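Local coordinates for protein chitinase A (Cycas revoluta, PDB 4R5E) that probably hydrolyses chitin as a plant class V, family 18 chitinase, captured here with an inhibitor containing allosamizoline, at residues A4-F9 and L27-Y32; D116-Y121 and T157-F162; D185-M190 and E232-G237. One frame throughout, in Å; residues are numbered along the deposited sequence.

Contact 1: residues A4-F9 and L27-Y32. With AMI (allosamizoline), chain E.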
loop_
_atom_site.group_PDB
_atom_site.type_symbol
_atom_site.label_atom_id
_atom_site.label_comp_id
_atom_site.label_asym_id
_atom_site.label_seq_id
_atom_site.Cartn_x
_atom_site.Cartn_y
_atom_site.Cartn_z
ATOM N N ALA A 4 -14.435 8.471 -6.733
ATOM C CA ALA A 4 -13.373 8.632 -5.689
ATOM C C ALA A 4 -13.059 7.304 -4.999
ATOM O O ALA A 4 -13.915 6.728 -4.330
ATOM C CB ALA A 4 -13.796 9.667 -4.664
ATOM N N LEU A 5 -11.829 6.826 -5.169
ATOM C CA LEU A 5 -11.404 5.552 -4.605
ATOM C C LEU A 5 -10.886 5.768 -3.184
ATOM O O LEU A 5 -9.953 6.541 -2.968
ATOM C CB LEU A 5 -10.324 4.920 -5.487
ATOM C CG LEU A 5 -10.739 4.623 -6.936
ATOM C CD1 LEU A 5 -9.512 4.360 -7.797
ATOM C CD2 LEU A 5 -11.698 3.449 -7.001
ATOM N N LYS A 6 -11.518 5.095 -2.223
ATOM C CA LYS A 6 -11.123 5.168 -0.818
ATOM C C LYS A 6 -10.735 3.757 -0.414
ATOM O O LYS A 6 -11.600 2.922 -0.141
ATOM C CB LYS A 6 -12.278 5.695 0.035
ATOM C CG LYS A 6 -12.816 7.040 -0.439
ATOM C CD LYS A 6 -13.940 7.543 0.454
ATOM C CE LYS A 6 -14.276 8.993 0.135
ATOM N NZ LYS A 6 -15.546 9.466 0.752
ATOM N N VAL A 7 -9.433 3.486 -0.412
ATOM C CA VAL A 7 -8.921 2.116 -0.375
ATOM C C VAL A 7 -8.288 1.808 0.984
ATOM O O VAL A 7 -7.578 2.635 1.552
ATOM C CB VAL A 7 -7.891 1.897 -1.509
ATOM C CG1 VAL A 7 -7.278 0.501 -1.451
ATOM C CG2 VAL A 7 -8.526 2.144 -2.872
ATOM N N GLY A 8 -8.538 0.608 1.497
ATOM C CA GLY A 8 -7.903 0.151 2.736
ATOM C C GLY A 8 -7.361 -1.252 2.565
ATOM O O GLY A 8 -8.003 -2.088 1.939
ATOM N N PHE A 9 -6.179 -1.510 3.129
ATOM C CA PHE A 9 -5.586 -2.849 3.162
ATOM C C PHE A 9 -5.724 -3.459 4.547
ATOM O O PHE A 9 -5.327 -2.845 5.543
ATOM C CB PHE A 9 -4.098 -2.792 2.798
ATOM C CG PHE A 9 -3.840 -2.566 1.340
ATOM C CD1 PHE A 9 -3.891 -1.284 0.804
ATOM C CD2 PHE A 9 -3.547 -3.635 0.498
ATOM C CE1 PHE A 9 -3.662 -1.073 -0.544
ATOM C CE2 PHE A 9 -3.314 -3.427 -0.850
ATOM C CZ PHE A 9 -3.361 -2.143 -1.369
ATOM N N LEU A 27 -16.161 3.808 5.571
ATOM C CA LEU A 27 -15.174 4.821 5.224
ATOM C C LEU A 27 -14.360 4.447 3.983
ATOM O O LEU A 27 -13.408 5.145 3.633
ATOM C CB LEU A 27 -14.246 5.057 6.424
ATOM C CG LEU A 27 -14.959 5.438 7.729
ATOM C CD1 LEU A 27 -13.969 5.560 8.878
ATOM C CD2 LEU A 27 -15.769 6.715 7.560
ATOM N N PHE A 28 -14.738 3.357 3.318
ATOM C CA PHE A 28 -13.993 2.834 2.174
ATOM C C PHE A 28 -14.900 2.499 1.004
ATOM O O PHE A 28 -16.079 2.204 1.191
ATOM C CB PHE A 28 -13.222 1.582 2.596
ATOM C CG PHE A 28 -12.207 1.844 3.669
ATOM C CD1 PHE A 28 -10.954 2.343 3.351
ATOM C CD2 PHE A 28 -12.513 1.617 5.009
ATOM C CE1 PHE A 28 -10.023 2.603 4.337
ATOM C CE2 PHE A 28 -11.579 1.876 6.001
ATOM C CZ PHE A 28 -10.336 2.367 5.665
ATOM N N THR A 29 -14.335 2.544 -0.201
ATOM C CA THR A 29 -14.988 1.998 -1.389
ATOM C C THR A 29 -14.441 0.610 -1.738
ATOM O O THR A 29 -15.145 -0.201 -2.342
ATOM C CB THR A 29 -14.807 2.925 -2.603
ATOM O OG1 THR A 29 -13.415 3.080 -2.891
ATOM C CG2 THR A 29 -15.421 4.287 -2.337
ATOM N N HIS A 30 -13.186 0.339 -1.371
ATOM C CA HIS A 30 -12.520 -0.916 -1.715
ATOM C C HIS A 30 -11.637 -1.357 -0.564
ATOM O O HIS A 30 -10.874 -0.551 -0.016
ATOM C CB HIS A 30 -11.674 -0.761 -2.981
ATOM C CG HIS A 30 -12.475 -0.405 -4.192
ATOM N ND1 HIS A 30 -12.929 0.874 -4.431
ATOM C CD2 HIS A 30 -12.936 -1.167 -5.213
ATOM C CE1 HIS A 30 -13.627 0.888 -5.551
ATOM N NE2 HIS A 30 -13.647 -0.337 -6.046
ATOM N N LEU A 31 -11.758 -2.626 -0.190
ATOM C CA LEU A 31 -10.959 -3.191 0.895
ATOM C C LEU A 31 -10.207 -4.398 0.370
ATOM O O LEU A 31 -10.790 -5.274 -0.269
ATOM C CB LEU A 31 -11.836 -3.580 2.084
ATOM C CG LEU A 31 -12.333 -2.404 2.923
ATOM C CD1 LEU A 31 -13.503 -2.806 3.797
ATOM C CD2 LEU A 31 -11.206 -1.813 3.751
ATOM N N TYR A 32 -8.911 -4.430 0.653
ATOM C CA TYR A 32 -8.020 -5.464 0.156
ATOM C C TYR A 32 -7.670 -6.444 1.261
ATOM O O TYR A 32 -7.380 -6.032 2.392
ATOM C CB TYR A 32 -6.708 -4.860 -0.324
ATOM C CG TYR A 32 -6.721 -4.131 -1.656
ATOM C CD1 TYR A 32 -7.564 -3.044 -1.889
ATOM C CD2 TYR A 32 -5.839 -4.492 -2.660
ATOM C CE1 TYR A 32 -7.537 -2.363 -3.100
ATOM C CE2 TYR A 32 -5.796 -3.802 -3.850
ATOM C CZ TYR A 32 -6.641 -2.755 -4.069
ATOM O OH TYR A 32 -6.556 -2.104 -5.282
HETATM C C1 AMI E . 3.771 -2.230 1.966
HETATM C C2 AMI E . 3.820 -3.700 1.556
HETATM C C3 AMI E . 3.651 -4.512 2.832
HETATM C C4 AMI E . 4.251 -3.583 3.898
HETATM C C5 AMI E . 3.730 -2.209 3.485
HETATM C C6 AMI E . 4.394 -0.975 4.102
HETATM C C7 AMI E . 2.018 -2.728 0.633
HETATM C C8 AMI E . 0.318 -3.472 -0.948
HETATM C C9 AMI E . 0.266 -1.179 -0.045
HETATM N N2 AMI E . 2.658 -3.813 0.679
HETATM N N7 AMI E . 0.931 -2.480 -0.074
HETATM O O3 AMI E . 4.281 -5.796 2.727
HETATM O O4 AMI E . 3.846 -3.926 5.224
HETATM O O6 AMI E . 5.789 -0.928 3.819
HETATM O O7 AMI E . 2.556 -1.693 1.467
#
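Phe-9 and Tyr-32 lie side by side at the ends of 4-9 and 27-32, on neighbouring parallel strands of the (beta/alpha)8, or TIM, barrel of family 18 chitinases. In each, CG stands anti to the carbonyl carbon (chi1 -74° and -75°), a shared torsion that points both rings the same way. Their planes incline by 36°, and Phe-9 CE2 comes within 3.3 Å of Tyr-32 CD2. Tyr-32 CG lies over one face of the Phe-9 ring, toward its rim, with C9 of allosamizoline over the other, the phenyl between them. Val-7 CG1 packs obliquely against Tyr-32, 3.3 Å from its CE1; the tyrosine hydroxyl is hydrogen-bonded to Thr-157 and Asn-188.

On the other side of the sheet, Phe-28 brings CE1 to 3.6 Å from the bare CA of Gly-8, and Leu-31 CD2 approaches the same glycine. At Thr-29 a side chain joins the backbone pairing: Lys-6 N donates to Thr-29 OG1 at 2.8 Å, and OG1 also bonds His-30 ND1 at 2.7 Å. Lys-6 O takes two donors, Thr-29 N in the carbonyl plane on a lone pair at 2.8 Å and His-30 N from above that plane at 3.3 Å.

Contact 2: residues D116-Y121 and T157-F162. With AMI (allosamizoline), chain E.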
loop_
_atom_site.group_PDB
_atom_site.type_symbol
_atom_site.label_atom_id
_atom_site.label_comp_id
_atom_site.label_asym_id
_atom_site.label_seq_id
_atom_site.Cartn_x
_atom_site.Cartn_y
_atom_site.Cartn_z
ATOM N N ASP A 116 -4.964 -8.033 -6.981
ATOM C CA ASP A 116 -3.908 -7.044 -6.852
ATOM C C ASP A 116 -2.576 -7.768 -6.801
ATOM O O ASP A 116 -2.480 -8.861 -6.242
ATOM C CB ASP A 116 -4.139 -6.222 -5.589
ATOM C CG ASP A 116 -3.041 -5.209 -5.325
ATOM O OD1 ASP A 116 -2.900 -4.246 -6.110
ATOM O OD2 ASP A 116 -2.341 -5.351 -4.303
ATOM N N LEU A 117 -1.567 -7.172 -7.426
ATOM C CA LEU A 117 -0.207 -7.702 -7.383
ATOM C C LEU A 117 0.665 -6.779 -6.552
ATOM O O LEU A 117 0.760 -5.587 -6.847
ATOM C CB LEU A 117 0.368 -7.791 -8.792
ATOM C CG LEU A 117 -0.462 -8.598 -9.791
ATOM C CD1 LEU A 117 0.184 -8.508 -11.162
ATOM C CD2 LEU A 117 -0.649 -10.047 -9.361
ATOM N N ASP A 118 1.288 -7.328 -5.511
ATOM C CA ASP A 118 2.253 -6.583 -4.707
ATOM C C ASP A 118 3.647 -7.186 -4.877
ATOM O O ASP A 118 4.041 -8.103 -4.152
ATOM C CB ASP A 118 1.815 -6.557 -3.240
ATOM C CG ASP A 118 2.718 -5.696 -2.365
ATOM O OD1 ASP A 118 3.532 -4.911 -2.903
ATOM O OD2 ASP A 118 2.612 -5.829 -1.125
ATOM N N TYR A 119 4.372 -6.633 -5.848
ATOM C CA TYR A 119 5.684 -7.094 -6.272
ATOM C C TYR A 119 6.648 -5.921 -6.120
ATOM O O TYR A 119 6.566 -4.944 -6.864
ATOM C CB TYR A 119 5.610 -7.551 -7.733
ATOM C CG TYR A 119 6.912 -7.974 -8.392
ATOM C CD1 TYR A 119 8.036 -8.327 -7.646
ATOM C CD2 TYR A 119 6.997 -8.067 -9.779
ATOM C CE1 TYR A 119 9.207 -8.729 -8.268
ATOM C CE2 TYR A 119 8.156 -8.472 -10.409
ATOM C CZ TYR A 119 9.263 -8.796 -9.651
ATOM O OH TYR A 119 10.423 -9.201 -10.270
ATOM N N GLU A 120 7.545 -6.022 -5.146
ATOM C CA GLU A 120 8.434 -4.918 -4.787
ATOM C C GLU A 120 9.899 -5.335 -4.971
ATOM O O GLU A 120 10.502 -5.868 -4.041
ATOM C CB GLU A 120 8.142 -4.487 -3.344
ATOM C CG GLU A 120 6.675 -4.131 -3.129
ATOM C CD GLU A 120 6.339 -3.678 -1.719
ATOM O OE1 GLU A 120 7.247 -3.188 -1.012
ATOM O OE2 GLU A 120 5.161 -3.801 -1.321
ATOM N N TYR A 121 10.498 -5.124 -6.149
ATOM C CA TYR A 121 9.924 -4.415 -7.301
ATOM C C TYR A 121 10.350 -5.088 -8.586
ATOM O O TYR A 121 11.329 -5.838 -8.594
ATOM C CB TYR A 121 10.429 -2.971 -7.338
ATOM C CG TYR A 121 10.196 -2.251 -6.054
ATOM C CD1 TYR A 121 8.992 -1.609 -5.804
ATOM C CD2 TYR A 121 11.170 -2.247 -5.066
ATOM C CE1 TYR A 121 8.767 -0.963 -4.603
ATOM C CE2 TYR A 121 10.958 -1.603 -3.869
ATOM C CZ TYR A 121 9.760 -0.966 -3.644
ATOM O OH TYR A 121 9.576 -0.331 -2.443
ATOM N N THR A 157 -5.331 -4.419 -10.036
ATOM C CA THR A 157 -4.468 -3.326 -9.593
ATOM C C THR A 157 -3.092 -3.866 -9.244
ATOM O O THR A 157 -2.873 -5.086 -9.219
ATOM C CB THR A 157 -5.069 -2.563 -8.389
ATOM O OG1 THR A 157 -5.115 -3.407 -7.225
ATOM C CG2 THR A 157 -6.464 -2.100 -8.704
ATOM N N GLU A 158 -2.156 -2.956 -9.006
ATOM C CA GLU A 158 -0.857 -3.337 -8.492
ATOM C C GLU A 158 -0.281 -2.232 -7.624
ATOM O O GLU A 158 -0.591 -1.049 -7.791
ATOM C CB GLU A 158 0.117 -3.696 -9.623
ATOM C CG GLU A 158 0.728 -2.493 -10.327
ATOM C CD GLU A 158 1.603 -2.857 -11.509
ATOM O OE1 GLU A 158 2.514 -2.058 -11.818
ATOM O OE2 GLU A 158 1.374 -3.912 -12.138
ATOM N N ALA A 159 0.551 -2.650 -6.683
ATOM C CA ALA A 159 1.367 -1.738 -5.921
ATOM C C ALA A 159 2.525 -1.243 -6.775
ATOM O O ALA A 159 3.143 -2.022 -7.506
ATOM C CB ALA A 159 1.894 -2.437 -4.678
ATOM N N VAL A 160 2.822 0.051 -6.669
ATOM C CA VAL A 160 3.997 0.626 -7.311
ATOM C C VAL A 160 4.842 1.430 -6.326
ATOM O O VAL A 160 4.344 1.982 -5.334
ATOM C CB VAL A 160 3.653 1.495 -8.552
ATOM C CG1 VAL A 160 2.965 0.663 -9.631
ATOM C CG2 VAL A 160 2.815 2.714 -8.186
ATOM N N TYR A 161 6.137 1.466 -6.621
ATOM C CA TYR A 161 7.090 2.362 -5.978
ATOM C C TYR A 161 6.572 3.801 -6.038
ATOM O O TYR A 161 5.761 4.147 -6.902
ATOM C CB TYR A 161 8.436 2.225 -6.698
ATOM C CG TYR A 161 9.606 2.880 -6.013
ATOM C CD1 TYR A 161 9.953 2.538 -4.718
ATOM C CD2 TYR A 161 10.381 3.826 -6.673
ATOM C CE1 TYR A 161 11.028 3.137 -4.085
ATOM C CE2 TYR A 161 11.460 4.424 -6.054
ATOM C CZ TYR A 161 11.779 4.075 -4.762
ATOM O OH TYR A 161 12.851 4.662 -4.136
ATOM N N PHE A 162 7.033 4.647 -5.120
ATOM C CA PHE A 162 6.544 6.024 -5.069
ATOM C C PHE A 162 6.820 6.794 -6.359
ATOM O O PHE A 162 6.100 7.739 -6.678
ATOM C CB PHE A 162 7.127 6.774 -3.864
ATOM C CG PHE A 162 8.432 7.480 -4.137
ATOM C CD1 PHE A 162 9.631 6.781 -4.143
ATOM C CD2 PHE A 162 8.465 8.855 -4.336
ATOM C CE1 PHE A 162 10.836 7.428 -4.378
ATOM C CE2 PHE A 162 9.663 9.509 -4.572
ATOM C CZ PHE A 162 10.850 8.798 -4.589
HETATM C C1 AMI E . 3.771 -2.230 1.966
HETATM C C2 AMI E . 3.820 -3.700 1.556
HETATM C C3 AMI E . 3.651 -4.512 2.832
HETATM C C4 AMI E . 4.251 -3.583 3.898
HETATM C C5 AMI E . 3.730 -2.209 3.485
HETATM C C6 AMI E . 4.394 -0.975 4.102
HETATM C C7 AMI E . 2.018 -2.728 0.633
HETATM C C8 AMI E . 0.318 -3.472 -0.948
HETATM C C9 AMI E . 0.266 -1.179 -0.045
HETATM N N2 AMI E . 2.658 -3.813 0.679
HETATM N N7 AMI E . 0.931 -2.480 -0.074
HETATM O O3 AMI E . 4.281 -5.796 2.727
HETATM O O4 AMI E . 3.846 -3.926 5.224
HETATM O O6 AMI E . 5.789 -0.928 3.819
HETATM O O7 AMI E . 2.556 -1.693 1.467
HETATM O O HOH W 1 3.281 -4.805 -7.788
HETATM O O HOH W 2 5.768 -2.638 -8.231
#
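Asp-116 and Thr-157 begin a buried parallel strand pairing in the barrel wall, where segments 116-121 and 157-162 run from a regular ladder toward the ligand-bearing end. Leu-117 sits at the centre of the ladder: its N donates to Thr-157 O and its O receives Ala-159 N. Beside it, Thr-157 OG1 donates a hydrogen bond to Asp-116 OD1 at 2.6 Å, meeting the anti side of that oxygen 30° out of the carboxylate plane. OD2 of the aspartate is hydrogen-bonded to Ser-74, so both carboxylate oxygens are engaged and the group's rotation is fixed.

Helix 125-149 links the two strands, making a beta-alpha-beta unit of the TIM barrel, and residues 116-120 read Asp-Leu-Asp-Tyr-Glu, the DxDxE signature of family 18 hydrolases. As in relatives, Glu-120 is probably the general acid. Asp-118 swings its carboxylate away from its own amide nitrogen (chi1 -175°), which brings OD2 to 2.7 Å from allosamizoline N2, while its OD1 lies 3.5 Å from the methyl CB of Ala-159. Glu-120 brings OE2 to 3.2 Å from C2 of the same ligand.

Farther along, the strands splay and water takes over from direct pairing. Water 1 accepts from Tyr-119 N at 2.9 Å and lies 2.8 Å from both Leu-117 O and Ala-159 O; water 2 joins Tyr-119 O to Ala-159 O. A cis peptide precedes Tyr-121, whose ring has Glu-120 CB over the centre of one face. The edge of the Tyr-161 ring is turned toward the face of Tyr-121, the planes at 75°, with Tyr-161 CD1 3.7 Å from Tyr-121 CZ.

Contact 3: residues D185-M190 and E232-G237. With AMI (allosamizoline), chain E.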
loop_
_atom_site.group_PDB
_atom_site.type_symbol
_atom_site.label_atom_id
_atom_site.label_comp_id
_atom_site.label_asym_id
_atom_site.label_seq_id
_atom_site.Cartn_x
_atom_site.Cartn_y
_atom_site.Cartn_z
ATOM N N ASP A 185 -6.909 -1.238 -13.582
ATOM C CA ASP A 185 -7.901 -0.252 -13.179
ATOM C C ASP A 185 -7.268 0.922 -12.448
ATOM O O ASP A 185 -7.701 2.058 -12.625
ATOM C CB ASP A 185 -8.981 -0.927 -12.356
ATOM C CG ASP A 185 -9.752 -1.911 -13.176
ATOM O OD1 ASP A 185 -10.608 -1.461 -13.968
ATOM O OD2 ASP A 185 -9.476 -3.117 -13.078
ATOM N N TRP A 186 -6.244 0.648 -11.644
ATOM C CA TRP A 186 -5.416 1.693 -11.043
ATOM C C TRP A 186 -4.180 1.081 -10.427
ATOM O O TRP A 186 -4.063 -0.140 -10.356
ATOM C CB TRP A 186 -6.185 2.503 -9.991
ATOM C CG TRP A 186 -6.555 1.786 -8.715
ATOM C CD1 TRP A 186 -5.789 1.659 -7.588
ATOM C CD2 TRP A 186 -7.810 1.167 -8.414
ATOM N NE1 TRP A 186 -6.480 0.972 -6.619
ATOM C CE2 TRP A 186 -7.730 0.669 -7.094
ATOM C CE3 TRP A 186 -8.994 0.983 -9.130
ATOM C CZ2 TRP A 186 -8.788 -0.016 -6.488
ATOM C CZ3 TRP A 186 -10.040 0.305 -8.528
ATOM C CH2 TRP A 186 -9.930 -0.186 -7.218
ATOM N N VAL A 187 -3.266 1.941 -9.985
ATOM C CA VAL A 187 -2.109 1.516 -9.217
ATOM C C VAL A 187 -2.119 2.193 -7.851
ATOM O O VAL A 187 -2.575 3.327 -7.701
ATOM C CB VAL A 187 -0.774 1.783 -9.943
ATOM C CG1 VAL A 187 -0.736 0.990 -11.236
ATOM C CG2 VAL A 187 -0.553 3.269 -10.211
ATOM N N ASN A 188 -1.623 1.460 -6.867
ATOM C CA ASN A 188 -1.516 1.927 -5.502
ATOM C C ASN A 188 -0.088 2.403 -5.274
ATOM O O ASN A 188 0.841 1.601 -5.184
ATOM C CB ASN A 188 -1.916 0.797 -4.555
ATOM C CG ASN A 188 -3.375 0.421 -4.699
ATOM O OD1 ASN A 188 -4.250 1.285 -4.711
ATOM N ND2 ASN A 188 -3.647 -0.870 -4.815
ATOM N N VAL A 189 0.074 3.724 -5.230
ATOM C CA VAL A 189 1.390 4.363 -5.153
ATOM C C VAL A 189 1.855 4.385 -3.702
ATOM O O VAL A 189 1.224 5.032 -2.863
ATOM C CB VAL A 189 1.346 5.811 -5.703
ATOM C CG1 VAL A 189 2.727 6.458 -5.647
ATOM C CG2 VAL A 189 0.803 5.831 -7.129
ATOM N N MET A 190 2.958 3.691 -3.419
ATOM C CA MET A 190 3.443 3.535 -2.050
ATOM C C MET A 190 4.302 4.739 -1.697
ATOM O O MET A 190 5.534 4.669 -1.648
ATOM C CB MET A 190 4.179 2.204 -1.883
ATOM C CG MET A 190 3.215 1.021 -1.967
ATOM S SD MET A 190 3.939 -0.609 -1.761
ATOM C CE MET A 190 4.975 -0.679 -3.214
ATOM N N GLU A 232 -6.377 9.714 -12.902
ATOM C CA GLU A 232 -7.380 8.883 -12.233
ATOM C C GLU A 232 -6.905 7.439 -11.985
ATOM O O GLU A 232 -7.514 6.719 -11.195
ATOM C CB GLU A 232 -8.723 8.914 -12.991
ATOM C CG GLU A 232 -8.805 8.080 -14.269
ATOM C CD GLU A 232 -8.151 8.722 -15.487
ATOM O OE1 GLU A 232 -8.119 8.055 -16.542
ATOM O OE2 GLU A 232 -7.671 9.877 -15.406
ATOM N N LYS A 233 -5.827 7.027 -12.654
ATOM C CA LYS A 233 -5.229 5.703 -12.440
ATOM C C LYS A 233 -4.268 5.662 -11.242
ATOM O O LYS A 233 -3.753 4.591 -10.911
ATOM C CB LYS A 233 -4.465 5.246 -13.693
ATOM C CG LYS A 233 -5.298 5.113 -14.957
ATOM C CD LYS A 233 -6.051 3.798 -14.988
ATOM C CE LYS A 233 -6.828 3.636 -16.279
ATOM N NZ LYS A 233 -7.510 2.319 -16.332
ATOM N N LEU A 234 -4.003 6.808 -10.615
ATOM C CA LEU A 234 -3.124 6.868 -9.448
ATOM C C LEU A 234 -3.920 6.966 -8.153
ATOM O O LEU A 234 -4.796 7.818 -8.001
ATOM C CB LEU A 234 -2.189 8.071 -9.546
ATOM C CG LEU A 234 -1.236 8.096 -10.745
ATOM C CD1 LEU A 234 -0.556 9.452 -10.812
ATOM C CD2 LEU A 234 -0.206 6.977 -10.651
ATOM N N VAL A 235 -3.605 6.081 -7.216
ATOM C CA VAL A 235 -4.196 6.117 -5.884
ATOM C C VAL A 235 -3.067 6.356 -4.876
ATOM O O VAL A 235 -2.114 5.575 -4.793
ATOM C CB VAL A 235 -4.984 4.826 -5.606
ATOM C CG1 VAL A 235 -5.423 4.749 -4.149
ATOM C CG2 VAL A 235 -6.197 4.757 -6.521
ATOM N N LEU A 236 -3.165 7.463 -4.139
ATOM C CA LEU A 236 -2.088 7.894 -3.244
ATOM C C LEU A 236 -2.063 7.117 -1.931
ATOM O O LEU A 236 -3.020 7.150 -1.164
ATOM C CB LEU A 236 -2.226 9.385 -2.937
ATOM C CG LEU A 236 -1.170 9.978 -2.006
ATOM C CD1 LEU A 236 0.203 9.973 -2.653
ATOM C CD2 LEU A 236 -1.580 11.381 -1.597
ATOM N N GLY A 237 -0.951 6.444 -1.668
ATOM C CA GLY A 237 -0.797 5.699 -0.428
ATOM C C GLY A 237 -0.483 6.594 0.747
ATOM O O GLY A 237 0.290 7.541 0.617
HETATM C C1 AMI E . 3.771 -2.230 1.966
HETATM C C2 AMI E . 3.820 -3.700 1.556
HETATM C C3 AMI E . 3.651 -4.512 2.832
HETATM C C4 AMI E . 4.251 -3.583 3.898
HETATM C C5 AMI E . 3.730 -2.209 3.485
HETATM C C6 AMI E . 4.394 -0.975 4.102
HETATM C C7 AMI E . 2.018 -2.728 0.633
HETATM C C8 AMI E . 0.318 -3.472 -0.948
HETATM C C9 AMI E . 0.266 -1.179 -0.045
HETATM N N2 AMI E . 2.658 -3.813 0.679
HETATM N N7 AMI E . 0.931 -2.480 -0.074
HETATM O O3 AMI E . 4.281 -5.796 2.727
HETATM O O4 AMI E . 3.846 -3.926 5.224
HETATM O O6 AMI E . 5.789 -0.928 3.819
HETATM O O7 AMI E . 2.556 -1.693 1.467
#
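Val-187 and Val-189 are hydrogen-bonded to Lys-233, Val-235 and Gly-237 through four backbone bonds, which hold strands 186-190 and 234-237 parallel with their short axes 4.8 Å apart and 26° askew. The run passes from Val-187 N to Lys-233 O, then Val-235 N to Val-187 O, Val-189 N to Val-235 O, and finally Gly-237 N to Val-189 O, the most bent.

Toward the barrel interior, Val-235 lodges against two residues at once. Its CG2, anti to the carbonyl carbon, rests over one face of the Trp-186 indole, 3.3 Å from CD1. Its other methyl, CG1, runs alongside Asn-188, 3.7 Å from OD1. That same oxygen receives Trp-186 NE1 at 3.0 Å: it lies in the indole plane, whereas the donor stands 35° out of the amide's carbonyl plane. ND2, held by Tyr-32, completes the fixing of the amide. Met-190 SD lies 3.7 Å from O7 of allosamizoline.

Outward, Leu-234 CD2 touches the CG2 methyls of both Val-187 and Val-189, 3.8 Å from each. Lys-233, bent at chi2, lays CD 3.4 Å from Asp-185 O; its NZ is hydrogen-bonded to Ala-181 O in the last turn of helix 177-183 and to Leu-184 O just beyond. In this TIM barrel, strand 155-161 flanks 186-190 on its far side, while Phe-326 of strand 324-328, next to 234-237, packs on Val-235, Asn-188 and Met-190.

All three contacts are parallel strand pairs of one TIM barrel, and each reaches allosamizoline in its own way. Contacts 2 and 3 are buried and share a seam, since strands 155-161 and 186-190 are neighbours, with Glu-158 O 2.9 Å from Asn-188 N. Contact 1, across the barrel, is only partly buried, its exposed end lying at Ala-4. Their interior sides meet at the Tyr-32 hydroxyl. The chemistry differs accordingly: contact 1 offers the ligand an aromatic face and contact 2 carboxylates, whereas contact 3, largely apolar, brings up the Met-190 sulfur.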